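Local coordinates for D-3-phosphoglycerate dehydrogenase-related protein (Vibrio cholerae, PDB 4S1V) that probably catalyses the NAD-dependent oxidoreduction of D-2-hydroxy acids, as in phosphoglycerate dehydrogenases of the D-isomer-specific 2-hydroxyacid dehydrogenase family, at residues Leu150-Leu155 against Gln160-Phe165; Glu108-Leu113 against Val205-Leu210. All blocks are in the same frame, centred on the assembly; numbering follows the deposited sequence.

Interaction 1 (Leu150-Leu155 against Gln160-Phe165); sequences LGIWGL and QRIAQF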
# COMPACT_ATOMS: atom_id res chain seq x y z
N LEU C 150 27.55 -5.26 -13.98
CA LEU C 150 27.83 -4.50 -12.78
C LEU C 150 28.87 -3.44 -13.11
O LEU C 150 30.02 -3.77 -13.42
CB LEU C 150 28.31 -5.41 -11.65
CG LEU C 150 28.82 -4.77 -10.35
CD1 LEU C 150 27.76 -3.88 -9.71
CD2 LEU C 150 29.26 -5.85 -9.38
N GLY C 151 28.47 -2.18 -13.01
CA GLY C 151 29.39 -1.07 -13.22
C GLY C 151 29.98 -0.55 -11.92
O GLY C 151 29.25 -0.20 -11.00
N ILE C 152 31.30 -0.50 -11.85
CA ILE C 152 32.00 -0.05 -10.67
C ILE C 152 32.84 1.17 -11.02
O ILE C 152 33.68 1.12 -11.93
CB ILE C 152 32.87 -1.17 -10.06
CG1 ILE C 152 32.00 -2.39 -9.77
CG2 ILE C 152 33.59 -0.70 -8.80
CD1 ILE C 152 32.78 -3.65 -9.52
N TRP C 153 32.56 2.29 -10.34
CA TRP C 153 33.39 3.48 -10.45
C TRP C 153 34.31 3.49 -9.27
O TRP C 153 33.87 3.71 -8.14
CB TRP C 153 32.53 4.75 -10.47
CG TRP C 153 33.26 6.00 -10.90
CD1 TRP C 153 34.62 6.29 -10.74
CD2 TRP C 153 32.69 7.19 -11.55
NE1 TRP C 153 34.92 7.53 -11.25
CE2 TRP C 153 33.80 8.12 -11.75
CE3 TRP C 153 31.42 7.56 -11.98
CZ2 TRP C 153 33.62 9.36 -12.36
CZ3 TRP C 153 31.25 8.81 -12.58
CH2 TRP C 153 32.33 9.69 -12.77
N GLY C 154 35.59 3.21 -9.52
CA GLY C 154 36.61 3.14 -8.47
C GLY C 154 36.89 1.73 -8.00
O GLY C 154 36.05 1.11 -7.34
N LEU C 155 38.07 1.21 -8.32
CA LEU C 155 38.41 -0.18 -7.99
C LEU C 155 39.40 -0.29 -6.84
O LEU C 155 40.40 -1.00 -6.93
CB LEU C 155 38.89 -0.94 -9.24
CG LEU C 155 38.72 -2.47 -9.27
CD1 LEU C 155 37.25 -2.87 -9.36
CD2 LEU C 155 39.50 -3.07 -10.43
N GLN C 160 37.00 -3.45 -5.34
CA GLN C 160 37.50 -4.78 -5.73
C GLN C 160 36.68 -5.92 -5.14
O GLN C 160 36.46 -6.94 -5.80
CB GLN C 160 38.96 -4.95 -5.32
CG GLN C 160 39.95 -4.36 -6.30
CD GLN C 160 41.37 -4.35 -5.77
OE1 GLN C 160 41.93 -5.40 -5.44
NE2 GLN C 160 41.96 -3.16 -5.69
N ARG C 161 36.23 -5.74 -3.90
CA ARG C 161 35.39 -6.71 -3.24
C ARG C 161 34.01 -6.82 -3.88
O ARG C 161 33.48 -7.92 -4.01
CB ARG C 161 35.28 -6.40 -1.75
CG ARG C 161 36.56 -6.75 -1.01
CD ARG C 161 36.54 -6.36 0.45
NE ARG C 161 37.91 -6.42 0.97
CZ ARG C 161 38.44 -7.46 1.61
NH1 ARG C 161 37.73 -8.56 1.85
NH2 ARG C 161 39.69 -7.40 2.02
N ILE C 162 33.46 -5.68 -4.29
CA ILE C 162 32.17 -5.62 -4.99
C ILE C 162 32.25 -6.36 -6.33
O ILE C 162 31.33 -7.10 -6.69
CB ILE C 162 31.68 -4.16 -5.18
CG1 ILE C 162 31.57 -3.43 -3.82
CG2 ILE C 162 30.35 -4.09 -5.91
CD1 ILE C 162 30.78 -4.15 -2.76
N ALA C 163 33.35 -6.16 -7.05
CA ALA C 163 33.63 -6.88 -8.31
C ALA C 163 33.67 -8.39 -8.12
O ALA C 163 33.09 -9.12 -8.90
CB ALA C 163 34.93 -6.39 -8.92
N GLN C 164 34.36 -8.85 -7.07
CA GLN C 164 34.42 -10.29 -6.79
C GLN C 164 33.03 -10.84 -6.48
O GLN C 164 32.71 -11.96 -6.88
CB GLN C 164 35.37 -10.58 -5.62
CG GLN C 164 36.84 -10.43 -5.98
CD GLN C 164 37.76 -10.40 -4.78
OE1 GLN C 164 37.36 -10.04 -3.67
NE2 GLN C 164 39.02 -10.78 -5.00
N PHE C 165 32.22 -10.04 -5.79
CA PHE C 165 30.84 -10.41 -5.50
C PHE C 165 30.05 -10.55 -6.80
O PHE C 165 29.43 -11.57 -7.04
CB PHE C 165 30.13 -9.42 -4.54
CG PHE C 165 30.77 -9.31 -3.15
CD1 PHE C 165 31.55 -10.36 -2.62
CD2 PHE C 165 30.56 -8.18 -2.37
CE1 PHE C 165 32.12 -10.25 -1.35
CE2 PHE C 165 31.12 -8.06 -1.10
CZ PHE C 165 31.91 -9.10 -0.59

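Interaction 2 (Glu108-Leu113 against Val205-Leu210); sequences ELCWSL and VLSLHL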
# COMPACT_ATOMS: atom_id res chain seq x y z
N GLU C 108 30.35 -5.75 2.15
CA GLU C 108 29.22 -6.65 2.42
C GLU C 108 27.88 -5.90 2.51
O GLU C 108 26.86 -6.39 2.00
CB GLU C 108 29.46 -7.48 3.71
CG GLU C 108 30.61 -8.49 3.62
CD GLU C 108 30.60 -9.54 4.72
OE1 GLU C 108 29.57 -9.68 5.43
OE2 GLU C 108 31.62 -10.26 4.88
N LEU C 109 27.88 -4.72 3.13
CA LEU C 109 26.67 -3.90 3.25
C LEU C 109 26.20 -3.39 1.88
O LEU C 109 25.00 -3.44 1.58
CB LEU C 109 26.88 -2.74 4.24
CG LEU C 109 25.73 -1.80 4.65
CD1 LEU C 109 25.46 -0.74 3.58
CD2 LEU C 109 24.45 -2.55 5.01
N CYS C 110 27.13 -2.90 1.07
CA CYS C 110 26.83 -2.46 -0.29
C CYS C 110 26.13 -3.59 -1.04
O CYS C 110 25.13 -3.37 -1.71
CB CYS C 110 28.10 -2.04 -1.02
SG CYS C 110 27.80 -1.45 -2.71
N TRP C 111 26.65 -4.81 -0.90
CA TRP C 111 26.06 -5.95 -1.57
C TRP C 111 24.67 -6.26 -1.07
O TRP C 111 23.78 -6.60 -1.85
CB TRP C 111 26.95 -7.19 -1.47
CG TRP C 111 26.71 -8.08 -2.65
CD1 TRP C 111 26.12 -9.34 -2.67
CD2 TRP C 111 26.97 -7.76 -4.06
NE1 TRP C 111 26.04 -9.82 -3.95
CE2 TRP C 111 26.53 -8.92 -4.84
CE3 TRP C 111 27.53 -6.67 -4.73
CZ2 TRP C 111 26.65 -8.97 -6.22
CZ3 TRP C 111 27.64 -6.73 -6.13
CH2 TRP C 111 27.21 -7.85 -6.85
N SER C 112 24.49 -6.14 0.24
CA SER C 112 23.20 -6.35 0.87
C SER C 112 22.15 -5.36 0.34
O SER C 112 20.98 -5.72 0.15
CB SER C 112 23.32 -6.22 2.39
OG SER C 112 22.08 -6.43 3.02
N LEU C 113 22.58 -4.12 0.09
CA LEU C 113 21.71 -3.09 -0.47
C LEU C 113 21.34 -3.45 -1.89
O LEU C 113 20.18 -3.34 -2.29
CB LEU C 113 22.40 -1.71 -0.45
CG LEU C 113 22.80 -1.01 0.85
CD1 LEU C 113 22.82 0.50 0.65
CD2 LEU C 113 21.88 -1.36 2.01
N VAL C 205 23.68 -2.34 -13.11
CA VAL C 205 23.84 -1.93 -11.73
C VAL C 205 25.12 -1.10 -11.68
O VAL C 205 26.18 -1.58 -12.10
CB VAL C 205 23.93 -3.14 -10.78
CG1 VAL C 205 24.19 -2.69 -9.34
CG2 VAL C 205 22.65 -3.97 -10.86
N LEU C 206 25.01 0.13 -11.21
CA LEU C 206 26.14 1.04 -11.17
C LEU C 206 26.44 1.48 -9.74
O LEU C 206 25.59 2.09 -9.08
CB LEU C 206 25.85 2.25 -12.06
CG LEU C 206 26.98 3.20 -12.45
CD1 LEU C 206 26.60 3.93 -13.73
CD2 LEU C 206 27.28 4.19 -11.35
N SER C 207 27.65 1.17 -9.26
CA SER C 207 28.02 1.44 -7.87
C SER C 207 29.23 2.37 -7.77
O SER C 207 30.26 2.15 -8.43
CB SER C 207 28.29 0.13 -7.13
OG SER C 207 28.24 0.33 -5.73
N LEU C 208 29.11 3.41 -6.94
CA LEU C 208 30.20 4.36 -6.72
C LEU C 208 31.08 3.97 -5.55
O LEU C 208 30.59 3.73 -4.44
CB LEU C 208 29.64 5.77 -6.46
CG LEU C 208 28.71 6.41 -7.51
CD1 LEU C 208 28.35 7.82 -7.09
CD2 LEU C 208 29.35 6.42 -8.89
N HIS C 209 32.40 3.91 -5.81
CA HIS C 209 33.38 3.69 -4.74
C HIS C 209 34.52 4.65 -4.88
O HIS C 209 35.62 4.28 -5.30
CB HIS C 209 33.81 2.23 -4.70
CG HIS C 209 32.64 1.28 -4.55
ND1 HIS C 209 32.10 0.98 -3.36
CD2 HIS C 209 31.87 0.63 -5.51
CE1 HIS C 209 31.05 0.16 -3.53
NE2 HIS C 209 30.91 -0.05 -4.85
N LEU C 210 34.25 5.91 -4.55
CA LEU C 210 35.23 7.00 -4.63
C LEU C 210 35.28 7.74 -3.33
O LEU C 210 34.28 7.84 -2.62
CB LEU C 210 34.83 8.00 -5.71
CG LEU C 210 34.75 7.54 -7.16
CD1 LEU C 210 34.32 8.70 -8.04
CD2 LEU C 210 36.10 6.98 -7.61

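Interaction 1 (Leu150-Leu155 against Gln160-Phe165)
Gln160 NE2 donates a hydrogen bond of 2.9 Å to the carbonyl O of Leu155, tying the loop after strand 150-153 to the first turn of helix 157-168. These elements form the strand-turn-helix that opens a Rossmann-type beta-alpha-beta unit, and the glycine-rich turn between them, with Gly154, fits the GxGxxG pattern. The bond is nearly straight at nitrogen (N-H...O 164°), and the oxygen lies close to the glutamine's amide plane; at the acceptor the donor is tilted 27° from the carbonyl plane. An extended chain beyond CG lets Gln160 reach the loop while its own CG rests 3.7 Å from Leu155 CG, the two side chains crossing at about a right angle. Gly154 suits the turn because its backbone angles would jam a CB against the carbonyl O of Trp153.

Strand and helix run nearly antiparallel, with their axes 9.3 Å apart. Branched aliphatic residues on the strand fill much of the interface, backed by Ile173 of strand 173-176. The small methyl of Ala163 leaves room for Ile152 to come in: with CG1 anti to its carbonyl carbon (chi1 -56°), Ile152 sends CD1 to 3.5 Å from Ala163 CB, while Leu150 CD2 lies 4.0 Å from Ile162 CG2 and 3.6 Å from the carbonyl O of Ile162.

Interaction 2 (Glu108-Leu113 against Val205-Leu210)
Cys110 SG carries this contact from the helix side, lying 3.5 Å from Ser207 OG and 3.7 Å from CE1 of His209. The sulfur sits at the edge of the imidazole, near the ring plane: it is 4.7 Å from the ring centroid and 82° off the normal, so it meets the CE1-NE2 side of the ring and not its face. A cysteine suits the place because its short, polarisable side chain can pack against a hydroxyl and an aromatic edge together. The joint is small, burying about 83 Å² in all.

On the strand side, Ser207 and His209 are two residues apart, one in the strand and one just after it, and the CB of each points toward the helix, which puts OG beside NE2. His209 NE2 donates a weak hydrogen bond to Ser207 OG; its length is 2.8 Å, but the angle at the hydrogen is only 117°. Even so, it links the two groups that touch the sulfur. Cys110 extends SG anti to its backbone N (chi1 -179°), which carries the sulfur from the helix toward the strand.

Farther out, Ile162 of helix 157-168 packs against both Cys110 and His209, and Thr237 also touches both. Ser207 meets Val235 of the adjoining strand 233-236. On another side of helix 104-119, the carboxylate of Glu108 accepts hydrogen bonds from the backbone N of Leu145 and Ser146 of the second subunit, so the helix also takes part in the subunit interface. This is the packing of a long helix over one face of a parallel Rossmann-type sheet, at the C-terminal end of strand 205-208.

In the fold
Interactions 1 and 2 share one parallel sheet, in which strands 150-153 and 205-208 are neighbours; their centres lie about 8 Å apart. A probable backbone hydrogen bond joins them, Gly151 O to Ser207 N at 2.7 Å. Helix 157-168 also reaches the loop after strand 205-208, where Ile162 of interaction 1 brings CG1 to 3.6 Å from NE2 of His209 in interaction 2. The helices themselves meet where the ring of Trp111 touches that of Phe165, and helices 104-119 and 157-168 thus pack together over the sheet. The glycine-rich turn of interaction 1 is consistent with a dinucleotide-binding site, and His209 touches residues of that pattern.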